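Local coordinates for protein predicted ATPase of the ABC class (Vibrio vulnificus, PDB 5D6A) that binds the ATP analogue AMP-PNP and probably hydrolyses ATP, as a two-chain ATPase of the ABC class, at residues K34-N39 against D152-K157; Q38-Y43 against V144-E149; M370-R375 against I387-D392; V391-Q396 against A454-F459. One frame throughout, in Å; residues are numbered along the deposited sequence. Where two conformers were deposited one is given.

In the fold
Interactions 1 and 2 lie about 7 Å apart between centres and belong to the N-terminal region, where one loop, 34-43, is held first by 152-157 and then by 144-149. Interaction 1 is partly buried and largely a matter of backbone bonds plus one carboxylate at a helix start; interaction 2, more buried, rests on two tyrosines and a leucine. Across the chain's centre, about 68 to 70 Å from interaction 1 between centres, interactions 3 and 4 share helix 390-401 of the P-loop domain. Both are partly buried: interaction 3 packs the helix start against 370-372 near the second subunit, whereas interaction 4 ties a later turn to 454-456 through an arginine-glutamine pair and a buried leucine.

Interaction 1 of 4, residues K34-N39 against D152-K157; sequences KLEKQN and DILAKK
The carboxylate atom Glu36 OE2 accepts the backbone N-H of Ala155 at 2.7 Å, just where helix 155-172 begins. Glu36 belongs to a type II beta turn, Leu35 to Gln38, and this turn pairs with the short, weakly bonded strand 152-153 that leads into the helix. The glutamate chain leaves its backbone with CG anti to N (chi1 -178°) and then folds at chi2 (62°), which swings the carboxylate over the helix start; the N-H arrives on the syn side of OE2, though the bond is bent (133° at the hydrogen) and somewhat out of the carboxylate plane. A negative group suits this place, since the first N-H groups of a helix have no carbonyl of an earlier turn to meet and the helix dipole would probably favour the charge.

Two backbone bonds tie the turn to the strand. Lys37 N gives its hydrogen to Ile153 O at 2.9 Å, and Ile153 N returns one to Gln38 O, also at 2.9 Å. Lys37 takes the third corner of the turn with positive phi, its side chain directed outward to solvent, as fits a lysine. Ile153 is buried, contributes more surface to the contact than any other residue, and packs against the turn's carbonyls as well as on Tyr43. Its branches divide the work: CG2 sits 3.6 Å from Leu35 O, while CG1 leads on to CD1, which lies 3.3 Å from Asn39 O.

Interaction 2 of 4, residues Q38-Y43 against V144-E149; sequences QNYRAY and VNLPAE
Tyr40 and Tyr43 reach across from one side of a short 3-10 turn, three residues apart, and place their hydroxyls near successive carbonyls of the extended segment 144-149. The rings are not parallel: the edge of Tyr43 is turned to Tyr40, with Tyr43 CD2 lying 3.6 Å above the plane of the Tyr40 ring. Leu146 slides past Tyr43 in the opposite direction and lays its CD1 over that ring, 3.8 Å from the centroid of Tyr43 and 21° off the normal, a CH-pi contact. Against Tyr40 the same leucine crosses at about a right angle, and Leu146 CB lies 3.4 Å from Tyr40 OH. With CG anti to the backbone N (chi1 -164°), the Tyr40 ring is carried across to 146-148, where its edge meets Ala148, CD1 3.7 Å from CB; a methyl is small enough for this fit.

Tyrosine suits both positions, as its ring packs among apolar groups while its hydroxyl meets the main chain: Tyr43 packs on Ala158 of helix 155-172, Tyr40 on Gln63 and Pro66. Tyr40 OH stands 3.0 Å from Leu146 O, near the ring plane. Tyr43 OH donates to Pro147 O at 2.7 Å, approaching in the plane of that carbonyl.

Interaction 3 of 4, residues M370-R375 against I387-D392; sequences MIRDER and ITPLVD
Met370, a selenomethionine ending helix 367-370, turns its carbonyl toward the start of helix 390-401: Val391 N donates to Met370 O in a weak bond of 3.5 Å, and Val391 CG1 lies 3.7 Å from the same oxygen. The next residue, Ile371, has left helical geometry, and its O rests 3.6 Å from Pro389 CB. Proline is apt here, since its ring offers a compact apolar surface and its lack of an N-H costs nothing just ahead of a helix.

Arg372 carries most of the side-chain contact. With CG anti to the backbone N (chi1 -170°) and a bend at chi2 (71°), the aliphatic part is laid across the Pro389 ring, Arg372 CD 3.8 Å from Pro389 CG. The guanidinium is carried beyond it toward Ile387 O, which lies near the guanidinium plane at its edge, although the angle at NH1 is too poor for a hydrogen bond. Asp392 OD2, 5.0 Å from Arg372 NH1, may add a longer-range attraction.

Asp373 is the N-cap of helix 374-379: its OD1 accepts Arg375 N at 2.9 Å, from well above the carboxylate plane. Ile371 and Asp373 also pack on Gly411 of the second subunit. The contact thus joins the end of helix 367-370 to the start of helix 390-401, at the subunit interface, within the beta-alpha-beta connection between parallel strands 357-361 and 404-408.

Interaction 4 of 4, residues V391-Q396 against A454-F459; sequences VDRIGQ and APLVTF
Gln396 and Arg393 both set CG anti to the carbonyl carbon, but then part ways: the glutamine runs out extended (chi2 174°) while the arginine bends at chi2 (-62°), and their ends meet before Ala454. One helical turn apart on helix 390-401, they form a pair in which Arg393 NH1 donates to Gln396 OE1 at 2.9 Å. That bond is nearly straight (162°), uses a lone pair of the amide oxygen, and lies in the guanidinium plane, which favours the amide orientation with NE2 toward Ala454 O.

Gln396 NE2 then donates to Ala454 O at 2.6 Å, tilted from the carbonyl plane. Arg393 NH1 stands 2.7 Å from Ala454 O. An amide is fitting at 396 because it can accept from arginine and donate to a carbonyl at once. Arg393 NE makes a weak bond to Asn318 O, a second hold on the guanidinium.

Leu456 supplies the apolar half. Its CB lies 4.0 Å from Gln396 CB, its CD1 is 4.1 Å from Arg393 CD, and the side chain continues onto Leu397 and Leu401 of the same helix. An extended segment is thereby laid along the helix, on residues 393, 396, 397 and 401, while Ile394 packs on strand 404-408. Helix 390-401 is the last helix of the connection between parallel strands 357-361 and 404-408, a beta-alpha-beta crossover as in other P-loop ATPases.

Interaction 1 of 4, residues K34-N39 against D152-K157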
loop_
_atom_site.group_PDB
_atom_site.type_symbol
_atom_site.label_atom_id
_atom_site.label_comp_id
_atom_site.label_asym_id
_atom_site.label_seq_id
_atom_site.Cartn_x
_atom_site.Cartn_y
_atom_site.Cartn_z
ATOM N N LYS A 34 14.727 25.634 -37.293
ATOM C CA LYS A 34 16.166 25.363 -37.321
ATOM C C LYS A 34 16.567 24.138 -36.501
ATOM O O LYS A 34 17.607 23.532 -36.755
ATOM C CB LYS A 34 16.947 26.579 -36.814
ATOM C CG LYS A 34 16.794 27.831 -37.662
ATOM C CD LYS A 34 17.628 28.972 -37.099
ATOM C CE LYS A 34 17.506 30.231 -37.942
ATOM N NZ LYS A 34 18.304 31.350 -37.371
ATOM N N LEU A 35 15.741 23.775 -35.525
ATOM C CA LEU A 35 16.030 22.634 -34.664
ATOM C C LEU A 35 15.634 21.288 -35.280
ATOM O O LEU A 35 15.727 20.257 -34.616
ATOM C CB LEU A 35 15.322 22.808 -33.313
ATOM C CG LEU A 35 15.663 24.079 -32.528
ATOM C CD1 LEU A 35 14.870 24.127 -31.233
ATOM C CD2 LEU A 35 17.156 24.164 -32.248
ATOM N N GLU A 36 15.202 21.291 -36.542
ATOM C CA GLU A 36 14.788 20.053 -37.210
ATOM C C GLU A 36 15.941 19.048 -37.322
ATOM O O GLU A 36 17.057 19.405 -37.705
ATOM C CB GLU A 36 14.213 20.361 -38.601
ATOM C CG GLU A 36 13.695 19.146 -39.367
ATOM C CD GLU A 36 12.534 18.441 -38.678
ATOM O OE1 GLU A 36 12.362 17.223 -38.894
ATOM O OE2 GLU A 36 11.796 19.095 -37.914
ATOM N N LYS A 37 15.650 17.794 -36.971
ATOM C CA LYS A 37 16.617 16.683 -37.020
ATOM C C LYS A 37 17.860 16.829 -36.129
ATOM O O LYS A 37 18.777 16.010 -36.212
ATOM C CB LYS A 37 17.049 16.389 -38.468
ATOM C CG LYS A 37 15.944 15.817 -39.339
ATOM C CD LYS A 37 16.460 15.473 -40.727
ATOM C CE LYS A 37 15.370 14.860 -41.589
ATOM N NZ LYS A 37 15.875 14.492 -42.940
ATOM N N GLN A 38 17.890 17.846 -35.272
ATOM C CA GLN A 38 19.029 18.025 -34.374
ATOM C C GLN A 38 18.838 17.177 -33.118
ATOM O O GLN A 38 17.769 16.606 -32.903
ATOM C CB GLN A 38 19.213 19.496 -34.012
ATOM C CG GLN A 38 19.561 20.374 -35.203
ATOM C CD GLN A 38 19.881 21.802 -34.808
ATOM O OE1 GLN A 38 19.827 22.165 -33.632
ATOM N NE2 GLN A 38 20.226 22.622 -35.793
ATOM N N ASN A 39 19.880 17.096 -32.296
ATOM C CA ASN A 39 19.833 16.306 -31.066
ATOM C C ASN A 39 18.731 16.824 -30.138
ATOM O O ASN A 39 18.477 18.027 -30.079
ATOM C CB ASN A 39 21.197 16.346 -30.365
ATOM C CG ASN A 39 21.315 15.329 -29.244
ATOM O OD1 ASN A 39 20.569 14.350 -29.191
ATOM N ND2 ASN A 39 22.275 15.543 -28.355
ATOM N N ASP A 152 16.083 12.411 -32.522
ATOM C CA ASP A 152 16.166 13.584 -33.391
ATOM C C ASP A 152 14.858 14.373 -33.314
ATOM O O ASP A 152 13.769 13.803 -33.389
ATOM C CB ASP A 152 16.476 13.180 -34.836
ATOM C CG ASP A 152 17.799 12.445 -34.969
ATOM O OD1 ASP A 152 18.447 12.178 -33.935
ATOM O OD2 ASP A 152 18.187 12.129 -36.113
ATOM N N ILE A 153 14.983 15.688 -33.172
ATOM C CA ILE A 153 13.828 16.572 -33.026
ATOM C C ILE A 153 12.950 16.701 -34.270
ATOM O O ILE A 153 13.443 16.933 -35.375
ATOM C CB ILE A 153 14.276 17.992 -32.607
ATOM C CG1 ILE A 153 14.985 17.944 -31.248
ATOM C CG2 ILE A 153 13.084 18.944 -32.566
ATOM C CD1 ILE A 153 15.467 19.288 -30.744
ATOM N N LEU A 154 11.642 16.548 -34.061
ATOM C CA LEU A 154 10.645 16.720 -35.110
ATOM C C LEU A 154 10.037 18.098 -34.891
ATOM O O LEU A 154 9.044 18.247 -34.178
ATOM C CB LEU A 154 9.562 15.641 -35.032
ATOM C CG LEU A 154 9.986 14.205 -35.339
ATOM C CD1 LEU A 154 8.827 13.250 -35.091
ATOM C CD2 LEU A 154 10.492 14.083 -36.771
ATOM N N ALA A 155 10.659 19.105 -35.497
ATOM C CA ALA A 155 10.216 20.487 -35.361
ATOM C C ALA A 155 8.815 20.704 -35.910
ATOM O O ALA A 155 7.990 21.346 -35.266
ATOM C CB ALA A 155 11.195 21.430 -36.044
ATOM N N LYS A 156 8.542 20.163 -37.094
ATOM C CA LYS A 156 7.229 20.331 -37.720
ATOM C C LYS A 156 6.095 19.848 -36.819
ATOM O O LYS A 156 5.031 20.465 -36.772
ATOM C CB LYS A 156 7.170 19.617 -39.073
ATOM C CG LYS A 156 5.874 19.869 -39.827
ATOM C CD LYS A 156 5.912 19.309 -41.237
ATOM C CE LYS A 156 4.646 19.676 -41.991
ATOM N NZ LYS A 156 4.670 19.192 -43.396
ATOM N N LYS A 157 6.327 18.749 -36.103
ATOM C CA LYS A 157 5.317 18.205 -35.203
ATOM C C LYS A 157 5.227 19.150 -34.003
ATOM O O LYS A 157 4.136 19.543 -33.591
ATOM C CB LYS A 157 5.701 16.795 -34.740
ATOM C CG LYS A 157 4.522 15.860 -34.488
ATOM C CD LYS A 157 3.424 16.463 -33.631
ATOM C CE LYS A 157 2.275 15.483 -33.452
ATOM N NZ LYS A 157 1.139 16.080 -32.695
#

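Interaction 2 of 4, residues Q38-Y43 against V144-E149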
loop_
_atom_site.group_PDB
_atom_site.type_symbol
_atom_site.label_atom_id
_atom_site.label_comp_id
_atom_site.label_asym_id
_atom_site.label_seq_id
_atom_site.Cartn_x
_atom_site.Cartn_y
_atom_site.Cartn_z
ATOM N N GLN A 38 17.890 17.846 -35.272
ATOM C CA GLN A 38 19.029 18.025 -34.374
ATOM C C GLN A 38 18.838 17.177 -33.118
ATOM O O GLN A 38 17.769 16.606 -32.903
ATOM C CB GLN A 38 19.213 19.496 -34.012
ATOM C CG GLN A 38 19.561 20.374 -35.203
ATOM C CD GLN A 38 19.881 21.802 -34.808
ATOM O OE1 GLN A 38 19.827 22.165 -33.632
ATOM N NE2 GLN A 38 20.226 22.622 -35.793
ATOM N N ASN A 39 19.880 17.096 -32.296
ATOM C CA ASN A 39 19.833 16.306 -31.066
ATOM C C ASN A 39 18.731 16.824 -30.138
ATOM O O ASN A 39 18.477 18.027 -30.079
ATOM C CB ASN A 39 21.197 16.346 -30.365
ATOM C CG ASN A 39 21.315 15.329 -29.244
ATOM O OD1 ASN A 39 20.569 14.350 -29.191
ATOM N ND2 ASN A 39 22.275 15.543 -28.355
ATOM N N TYR A 40 18.084 15.912 -29.412
ATOM C CA TYR A 40 16.981 16.271 -28.504
ATOM C C TYR A 40 17.395 17.336 -27.490
ATOM O O TYR A 40 16.558 18.080 -26.976
ATOM C CB TYR A 40 16.472 15.029 -27.767
ATOM C CG TYR A 40 15.120 15.214 -27.114
ATOM C CD1 TYR A 40 13.951 15.060 -27.852
ATOM C CD2 TYR A 40 15.005 15.528 -25.763
ATOM C CE1 TYR A 40 12.708 15.221 -27.270
ATOM C CE2 TYR A 40 13.762 15.688 -25.172
ATOM C CZ TYR A 40 12.618 15.533 -25.932
ATOM O OH TYR A 40 11.375 15.685 -25.364
ATOM N N ARG A 41 18.691 17.392 -27.205
ATOM C CA ARG A 41 19.244 18.369 -26.278
ATOM C C ARG A 41 18.935 19.795 -26.742
ATOM O O ARG A 41 18.778 20.702 -25.922
ATOM C CB ARG A 41 20.762 18.182 -26.184
ATOM C CG ARG A 41 21.441 19.026 -25.120
ATOM C CD ARG A 41 22.951 18.878 -25.180
ATOM N NE ARG A 41 23.601 19.592 -24.084
ATOM C CZ ARG A 41 23.823 20.907 -24.056
ATOM N NH1 ARG A 41 23.431 21.685 -25.062
ATOM N NH2 ARG A 41 24.424 21.450 -23.003
ATOM N N ALA A 42 18.840 19.979 -28.058
ATOM C CA ALA A 42 18.580 21.294 -28.653
ATOM C C ALA A 42 17.296 21.986 -28.168
ATOM O O ALA A 42 17.189 23.209 -28.266
ATOM C CB ALA A 42 18.581 21.193 -30.173
ATOM N N TYR A 43 16.325 21.224 -27.659
ATOM C CA TYR A 43 15.087 21.838 -27.149
ATOM C C TYR A 43 15.349 22.878 -26.053
ATOM O O TYR A 43 14.523 23.760 -25.827
ATOM C CB TYR A 43 14.092 20.793 -26.625
ATOM C CG TYR A 43 13.198 20.155 -27.673
ATOM C CD1 TYR A 43 12.224 20.905 -28.326
ATOM C CD2 TYR A 43 13.271 18.794 -27.955
ATOM C CE1 TYR A 43 11.384 20.332 -29.264
ATOM C CE2 TYR A 43 12.429 18.211 -28.890
ATOM C CZ TYR A 43 11.489 18.985 -29.541
ATOM O OH TYR A 43 10.649 18.414 -30.469
ATOM N N VAL A 144 3.811 19.381 -21.701
ATOM C CA VAL A 144 3.824 19.148 -23.145
ATOM C C VAL A 144 4.953 18.176 -23.476
ATOM O O VAL A 144 6.128 18.525 -23.378
ATOM C CB VAL A 144 4.026 20.452 -23.946
ATOM C CG1 VAL A 144 4.144 20.159 -25.438
ATOM C CG2 VAL A 144 2.888 21.427 -23.677
ATOM N N ASN A 145 4.593 16.956 -23.856
ATOM C CA ASN A 145 5.579 15.944 -24.202
ATOM C C ASN A 145 6.149 16.240 -25.591
ATOM O O ASN A 145 5.519 15.947 -26.607
ATOM C CB ASN A 145 4.946 14.551 -24.152
ATOM C CG ASN A 145 5.962 13.438 -24.301
ATOM O OD1 ASN A 145 7.157 13.683 -24.461
ATOM N ND2 ASN A 145 5.491 12.202 -24.238
ATOM N N LEU A 146 7.342 16.829 -25.620
ATOM C CA LEU A 146 7.999 17.202 -26.875
ATOM C C LEU A 146 8.373 15.964 -27.704
ATOM O O LEU A 146 9.030 15.054 -27.195
ATOM C CB LEU A 146 9.236 18.058 -26.586
ATOM C CG LEU A 146 8.965 19.362 -25.821
ATOM C CD1 LEU A 146 10.265 20.068 -25.474
ATOM C CD2 LEU A 146 8.053 20.287 -26.614
ATOM N N PRO A 147 7.962 15.938 -28.989
ATOM C CA PRO A 147 8.187 14.797 -29.877
ATOM C C PRO A 147 9.567 14.724 -30.525
ATOM O O PRO A 147 10.317 15.701 -30.533
ATOM C CB PRO A 147 7.132 15.007 -30.960
ATOM C CG PRO A 147 7.043 16.488 -31.080
ATOM C CD PRO A 147 7.275 17.038 -29.694
ATOM N N ALA A 148 9.866 13.553 -31.080
ATOM C CA ALA A 148 11.134 13.294 -31.744
ATOM C C ALA A 148 11.092 11.909 -32.384
ATOM O O ALA A 148 10.274 11.071 -32.001
ATOM C CB ALA A 148 12.279 13.380 -30.745
ATOM N N GLU A 149 11.973 11.677 -33.356
ATOM C CA GLU A 149 12.049 10.377 -34.034
ATOM C C GLU A 149 13.089 9.504 -33.328
ATOM O O GLU A 149 14.121 9.147 -33.898
ATOM C CB GLU A 149 12.373 10.546 -35.531
ATOM C CG GLU A 149 13.641 11.336 -35.840
ATOM C CD GLU A 149 13.958 11.417 -37.324
ATOM O OE1 GLU A 149 13.139 10.948 -38.143
ATOM O OE2 GLU A 149 15.033 11.954 -37.676
#

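Interaction 3 of 4, residues M370-R375 against I387-D392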
loop_
_atom_site.group_PDB
_atom_site.type_symbol
_atom_site.label_atom_id
_atom_site.label_comp_id
_atom_site.label_asym_id
_atom_site.label_seq_id
_atom_site.Cartn_x
_atom_site.Cartn_y
_atom_site.Cartn_z
HETATM N N MSE A 370 -8.999 -0.171 21.525
HETATM C CA MSE A 370 -10.404 0.238 21.583
HETATM C C MSE A 370 -11.077 -0.099 22.887
HETATM O O MSE A 370 -11.594 0.786 23.572
HETATM C CB MSE A 370 -11.180 -0.459 20.469
HETATM C CG MSE A 370 -10.704 -0.027 19.087
HETATM SE SE MSE A 370 -10.866 1.924 18.883
HETATM C CE MSE A 370 -12.702 1.961 18.171
ATOM N N ILE A 371 -11.073 -1.383 23.238
ATOM C CA ILE A 371 -11.749 -1.859 24.458
ATOM C C ILE A 371 -10.863 -2.316 25.618
ATOM O O ILE A 371 -9.655 -2.512 25.477
ATOM C CB ILE A 371 -12.760 -2.985 24.117
ATOM C CG1 ILE A 371 -12.106 -4.141 23.341
ATOM C CG2 ILE A 371 -13.895 -2.426 23.282
ATOM C CD1 ILE A 371 -11.061 -4.932 24.102
ATOM N N ARG A 372 -11.513 -2.469 26.770
ATOM C CA ARG A 372 -10.892 -2.927 28.001
ATOM C C ARG A 372 -11.293 -4.387 28.153
ATOM O O ARG A 372 -12.260 -4.828 27.532
ATOM C CB ARG A 372 -11.445 -2.117 29.177
ATOM C CG ARG A 372 -10.727 -2.297 30.508
ATOM C CD ARG A 372 -9.344 -1.664 30.496
ATOM N NE ARG A 372 -8.750 -1.638 31.831
ATOM C CZ ARG A 372 -7.591 -1.058 32.136
ATOM N NH1 ARG A 372 -6.875 -0.438 31.204
ATOM N NH2 ARG A 372 -7.147 -1.092 33.388
ATOM N N ASP A 373 -10.568 -5.141 28.971
ATOM C CA ASP A 373 -10.916 -6.543 29.183
ATOM C C ASP A 373 -10.329 -7.066 30.493
ATOM O O ASP A 373 -9.116 -7.037 30.693
ATOM C CB ASP A 373 -10.441 -7.400 28.006
ATOM C CG ASP A 373 -10.970 -8.830 28.062
ATOM O OD1 ASP A 373 -11.730 -9.164 28.999
ATOM O OD2 ASP A 373 -10.633 -9.621 27.158
ATOM N N GLU A 374 -11.205 -7.542 31.375
ATOM C CA GLU A 374 -10.789 -8.087 32.664
ATOM C C GLU A 374 -10.041 -9.409 32.478
ATOM O O GLU A 374 -9.146 -9.740 33.259
ATOM C CB GLU A 374 -12.010 -8.288 33.571
ATOM C CG GLU A 374 -11.692 -8.825 34.963
ATOM C CD GLU A 374 -10.789 -7.906 35.770
ATOM O OE1 GLU A 374 -10.159 -8.394 36.732
ATOM O OE2 GLU A 374 -10.699 -6.702 35.444
ATOM N N ARG A 375 -10.418 -10.154 31.442
ATOM C CA ARG A 375 -9.791 -11.436 31.120
ATOM C C ARG A 375 -8.274 -11.321 31.019
ATOM O O ARG A 375 -7.542 -11.948 31.783
ATOM C CB ARG A 375 -10.320 -11.955 29.781
ATOM C CG ARG A 375 -11.779 -12.381 29.769
ATOM C CD ARG A 375 -11.963 -13.734 30.431
ATOM N NE ARG A 375 -13.344 -14.199 30.342
ATOM C CZ ARG A 375 -13.757 -15.412 30.700
ATOM N NH1 ARG A 375 -15.039 -15.735 30.582
ATOM N NH2 ARG A 375 -12.896 -16.311 31.172
ATOM N N ILE A 387 -2.819 -0.679 29.484
ATOM C CA ILE A 387 -3.002 0.491 28.625
ATOM C C ILE A 387 -4.408 1.052 28.827
ATOM O O ILE A 387 -5.349 0.298 29.070
ATOM C CB ILE A 387 -2.793 0.136 27.129
ATOM C CG1 ILE A 387 -2.846 1.393 26.254
ATOM C CG2 ILE A 387 -3.830 -0.880 26.653
ATOM C CD1 ILE A 387 -2.627 1.118 24.783
ATOM N N THR A 388 -4.540 2.374 28.746
ATOM C CA THR A 388 -5.834 3.033 28.906
ATOM C C THR A 388 -6.540 3.071 27.545
ATOM O O THR A 388 -6.156 3.852 26.670
ATOM C CB THR A 388 -5.664 4.462 29.457
ATOM O OG1 THR A 388 -4.953 4.413 30.699
ATOM C CG2 THR A 388 -7.018 5.125 29.679
ATOM N N PRO A 389 -7.584 2.237 27.364
ATOM C CA PRO A 389 -8.279 2.174 26.079
ATOM C C PRO A 389 -9.081 3.428 25.768
ATOM O O PRO A 389 -9.530 4.123 26.681
ATOM C CB PRO A 389 -9.205 0.971 26.244
ATOM C CG PRO A 389 -9.507 0.944 27.698
ATOM C CD PRO A 389 -8.271 1.435 28.394
ATOM N N LEU A 390 -9.259 3.699 24.479
ATOM C CA LEU A 390 -9.980 4.881 24.014
ATOM C C LEU A 390 -11.329 5.073 24.707
ATOM O O LEU A 390 -11.689 6.194 25.064
ATOM C CB LEU A 390 -10.177 4.813 22.495
ATOM C CG LEU A 390 -10.976 5.950 21.850
ATOM C CD1 LEU A 390 -10.365 7.310 22.160
ATOM C CD2 LEU A 390 -11.078 5.735 20.347
ATOM N N VAL A 391 -12.064 3.984 24.906
ATOM C CA VAL A 391 -13.381 4.053 25.548
ATOM C C VAL A 391 -13.363 4.904 26.832
ATOM O O VAL A 391 -14.343 5.582 27.142
ATOM C CB VAL A 391 -13.942 2.636 25.840
ATOM C CG1 VAL A 391 -13.029 1.864 26.784
ATOM C CG2 VAL A 391 -15.354 2.718 26.402
ATOM N N ASP A 392 -12.248 4.875 27.558
ATOM C CA ASP A 392 -12.106 5.650 28.795
ATOM C C ASP A 392 -11.733 7.117 28.536
ATOM O O ASP A 392 -12.062 7.995 29.336
ATOM C CB ASP A 392 -11.053 5.009 29.715
ATOM C CG ASP A 392 -11.454 3.616 30.200
ATOM O OD1 ASP A 392 -12.637 3.244 30.067
ATOM O OD2 ASP A 392 -10.580 2.898 30.734
#

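Interaction 4 of 4, residues V391-Q396 against A454-F459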
loop_
_atom_site.group_PDB
_atom_site.type_symbol
_atom_site.label_atom_id
_atom_site.label_comp_id
_atom_site.label_asym_id
_atom_site.label_seq_id
_atom_site.Cartn_x
_atom_site.Cartn_y
_atom_site.Cartn_z
ATOM N N VAL A 391 -12.064 3.984 24.906
ATOM C CA VAL A 391 -13.381 4.053 25.548
ATOM C C VAL A 391 -13.363 4.904 26.832
ATOM O O VAL A 391 -14.343 5.582 27.142
ATOM C CB VAL A 391 -13.942 2.636 25.840
ATOM C CG1 VAL A 391 -13.029 1.864 26.784
ATOM C CG2 VAL A 391 -15.354 2.718 26.402
ATOM N N ASP A 392 -12.248 4.875 27.558
ATOM C CA ASP A 392 -12.106 5.650 28.795
ATOM C C ASP A 392 -11.733 7.117 28.536
ATOM O O ASP A 392 -12.062 7.995 29.336
ATOM C CB ASP A 392 -11.053 5.009 29.715
ATOM C CG ASP A 392 -11.454 3.616 30.200
ATOM O OD1 ASP A 392 -12.637 3.244 30.067
ATOM O OD2 ASP A 392 -10.580 2.898 30.734
ATOM N N ARG A 393 -11.048 7.378 27.424
ATOM C CA ARG A 393 -10.617 8.738 27.088
ATOM C C ARG A 393 -11.538 9.455 26.112
ATOM O O ARG A 393 -11.680 10.674 26.174
ATOM C CB ARG A 393 -9.206 8.715 26.495
ATOM C CG ARG A 393 -8.127 8.209 27.437
ATOM C CD ARG A 393 -7.998 9.088 28.671
ATOM N NE ARG A 393 -6.841 8.720 29.480
ATOM C CZ ARG A 393 -6.499 9.311 30.622
ATOM N NH1 ARG A 393 -7.231 10.306 31.113
ATOM N NH2 ARG A 393 -5.421 8.902 31.282
ATOM N N ILE A 394 -12.160 8.703 25.212
ATOM C CA ILE A 394 -13.035 9.290 24.198
ATOM C C ILE A 394 -14.073 10.243 24.791
ATOM O O ILE A 394 -14.380 11.275 24.192
ATOM C CB ILE A 394 -13.741 8.201 23.363
ATOM C CG1 ILE A 394 -14.411 8.821 22.134
ATOM C CG2 ILE A 394 -14.725 7.410 24.221
ATOM C CD1 ILE A 394 -15.110 7.812 21.252
ATOM N N GLY A 395 -14.611 9.897 25.959
ATOM C CA GLY A 395 -15.594 10.741 26.628
ATOM C C GLY A 395 -14.975 12.057 27.056
ATOM O O GLY A 395 -15.592 13.115 26.939
ATOM N N GLN A 396 -13.740 11.982 27.545
ATOM C CA GLN A 396 -13.008 13.164 27.992
ATOM C C GLN A 396 -12.630 14.070 26.816
ATOM O O GLN A 396 -12.636 15.292 26.950
ATOM C CB GLN A 396 -11.770 12.744 28.791
ATOM C CG GLN A 396 -12.118 12.017 30.085
ATOM C CD GLN A 396 -10.909 11.468 30.822
ATOM O OE1 GLN A 396 -9.850 11.250 30.237
ATOM N NE2 GLN A 396 -11.074 11.217 32.114
ATOM N N ALA A 454 -9.004 8.921 34.972
ATOM C CA ALA A 454 -7.896 9.844 35.234
ATOM C C ALA A 454 -8.067 11.073 34.334
ATOM O O ALA A 454 -8.715 10.986 33.290
ATOM C CB ALA A 454 -6.564 9.160 34.972
ATOM N N PRO A 455 -7.469 12.216 34.717
ATOM C CA PRO A 455 -7.641 13.446 33.937
ATOM C C PRO A 455 -6.858 13.485 32.626
ATOM O O PRO A 455 -5.654 13.237 32.619
ATOM C CB PRO A 455 -7.122 14.526 34.884
ATOM C CG PRO A 455 -6.077 13.835 35.689
ATOM C CD PRO A 455 -6.516 12.401 35.829
ATOM N N LEU A 456 -7.549 13.798 31.533
ATOM C CA LEU A 456 -6.921 13.906 30.219
ATOM C C LEU A 456 -6.068 15.169 30.209
ATOM O O LEU A 456 -6.597 16.275 30.293
ATOM C CB LEU A 456 -7.984 13.984 29.122
ATOM C CG LEU A 456 -7.490 14.071 27.678
ATOM C CD1 LEU A 456 -6.798 12.781 27.275
ATOM C CD2 LEU A 456 -8.645 14.357 26.732
ATOM N N VAL A 457 -4.752 15.004 30.100
ATOM C CA VAL A 457 -3.824 16.135 30.140
ATOM C C VAL A 457 -3.482 16.696 28.757
ATOM O O VAL A 457 -3.126 15.953 27.846
ATOM C CB VAL A 457 -2.510 15.732 30.844
ATOM C CG1 VAL A 457 -1.571 16.928 30.965
ATOM C CG2 VAL A 457 -2.805 15.145 32.216
ATOM N N THR A 458 -3.601 18.015 28.619
ATOM C CA THR A 458 -3.257 18.718 27.387
ATOM C C THR A 458 -1.777 19.076 27.470
ATOM O O THR A 458 -1.306 19.502 28.523
ATOM C CB THR A 458 -4.092 20.005 27.223
ATOM O OG1 THR A 458 -5.478 19.663 27.089
ATOM C CG2 THR A 458 -3.648 20.800 25.995
ATOM N N PHE A 459 -1.048 18.906 26.369
ATOM C CA PHE A 459 0.390 19.188 26.354
ATOM C C PHE A 459 0.763 20.259 25.336
ATOM O O PHE A 459 0.052 20.457 24.345
ATOM C CB PHE A 459 1.176 17.921 26.002
ATOM C CG PHE A 459 0.776 16.716 26.795
ATOM C CD1 PHE A 459 1.155 16.583 28.120
ATOM C CD2 PHE A 459 0.034 15.701 26.207
ATOM C CE1 PHE A 459 0.786 15.469 28.853
ATOM C CE2 PHE A 459 -0.336 14.582 26.934
ATOM C CZ PHE A 459 0.043 14.466 28.259
#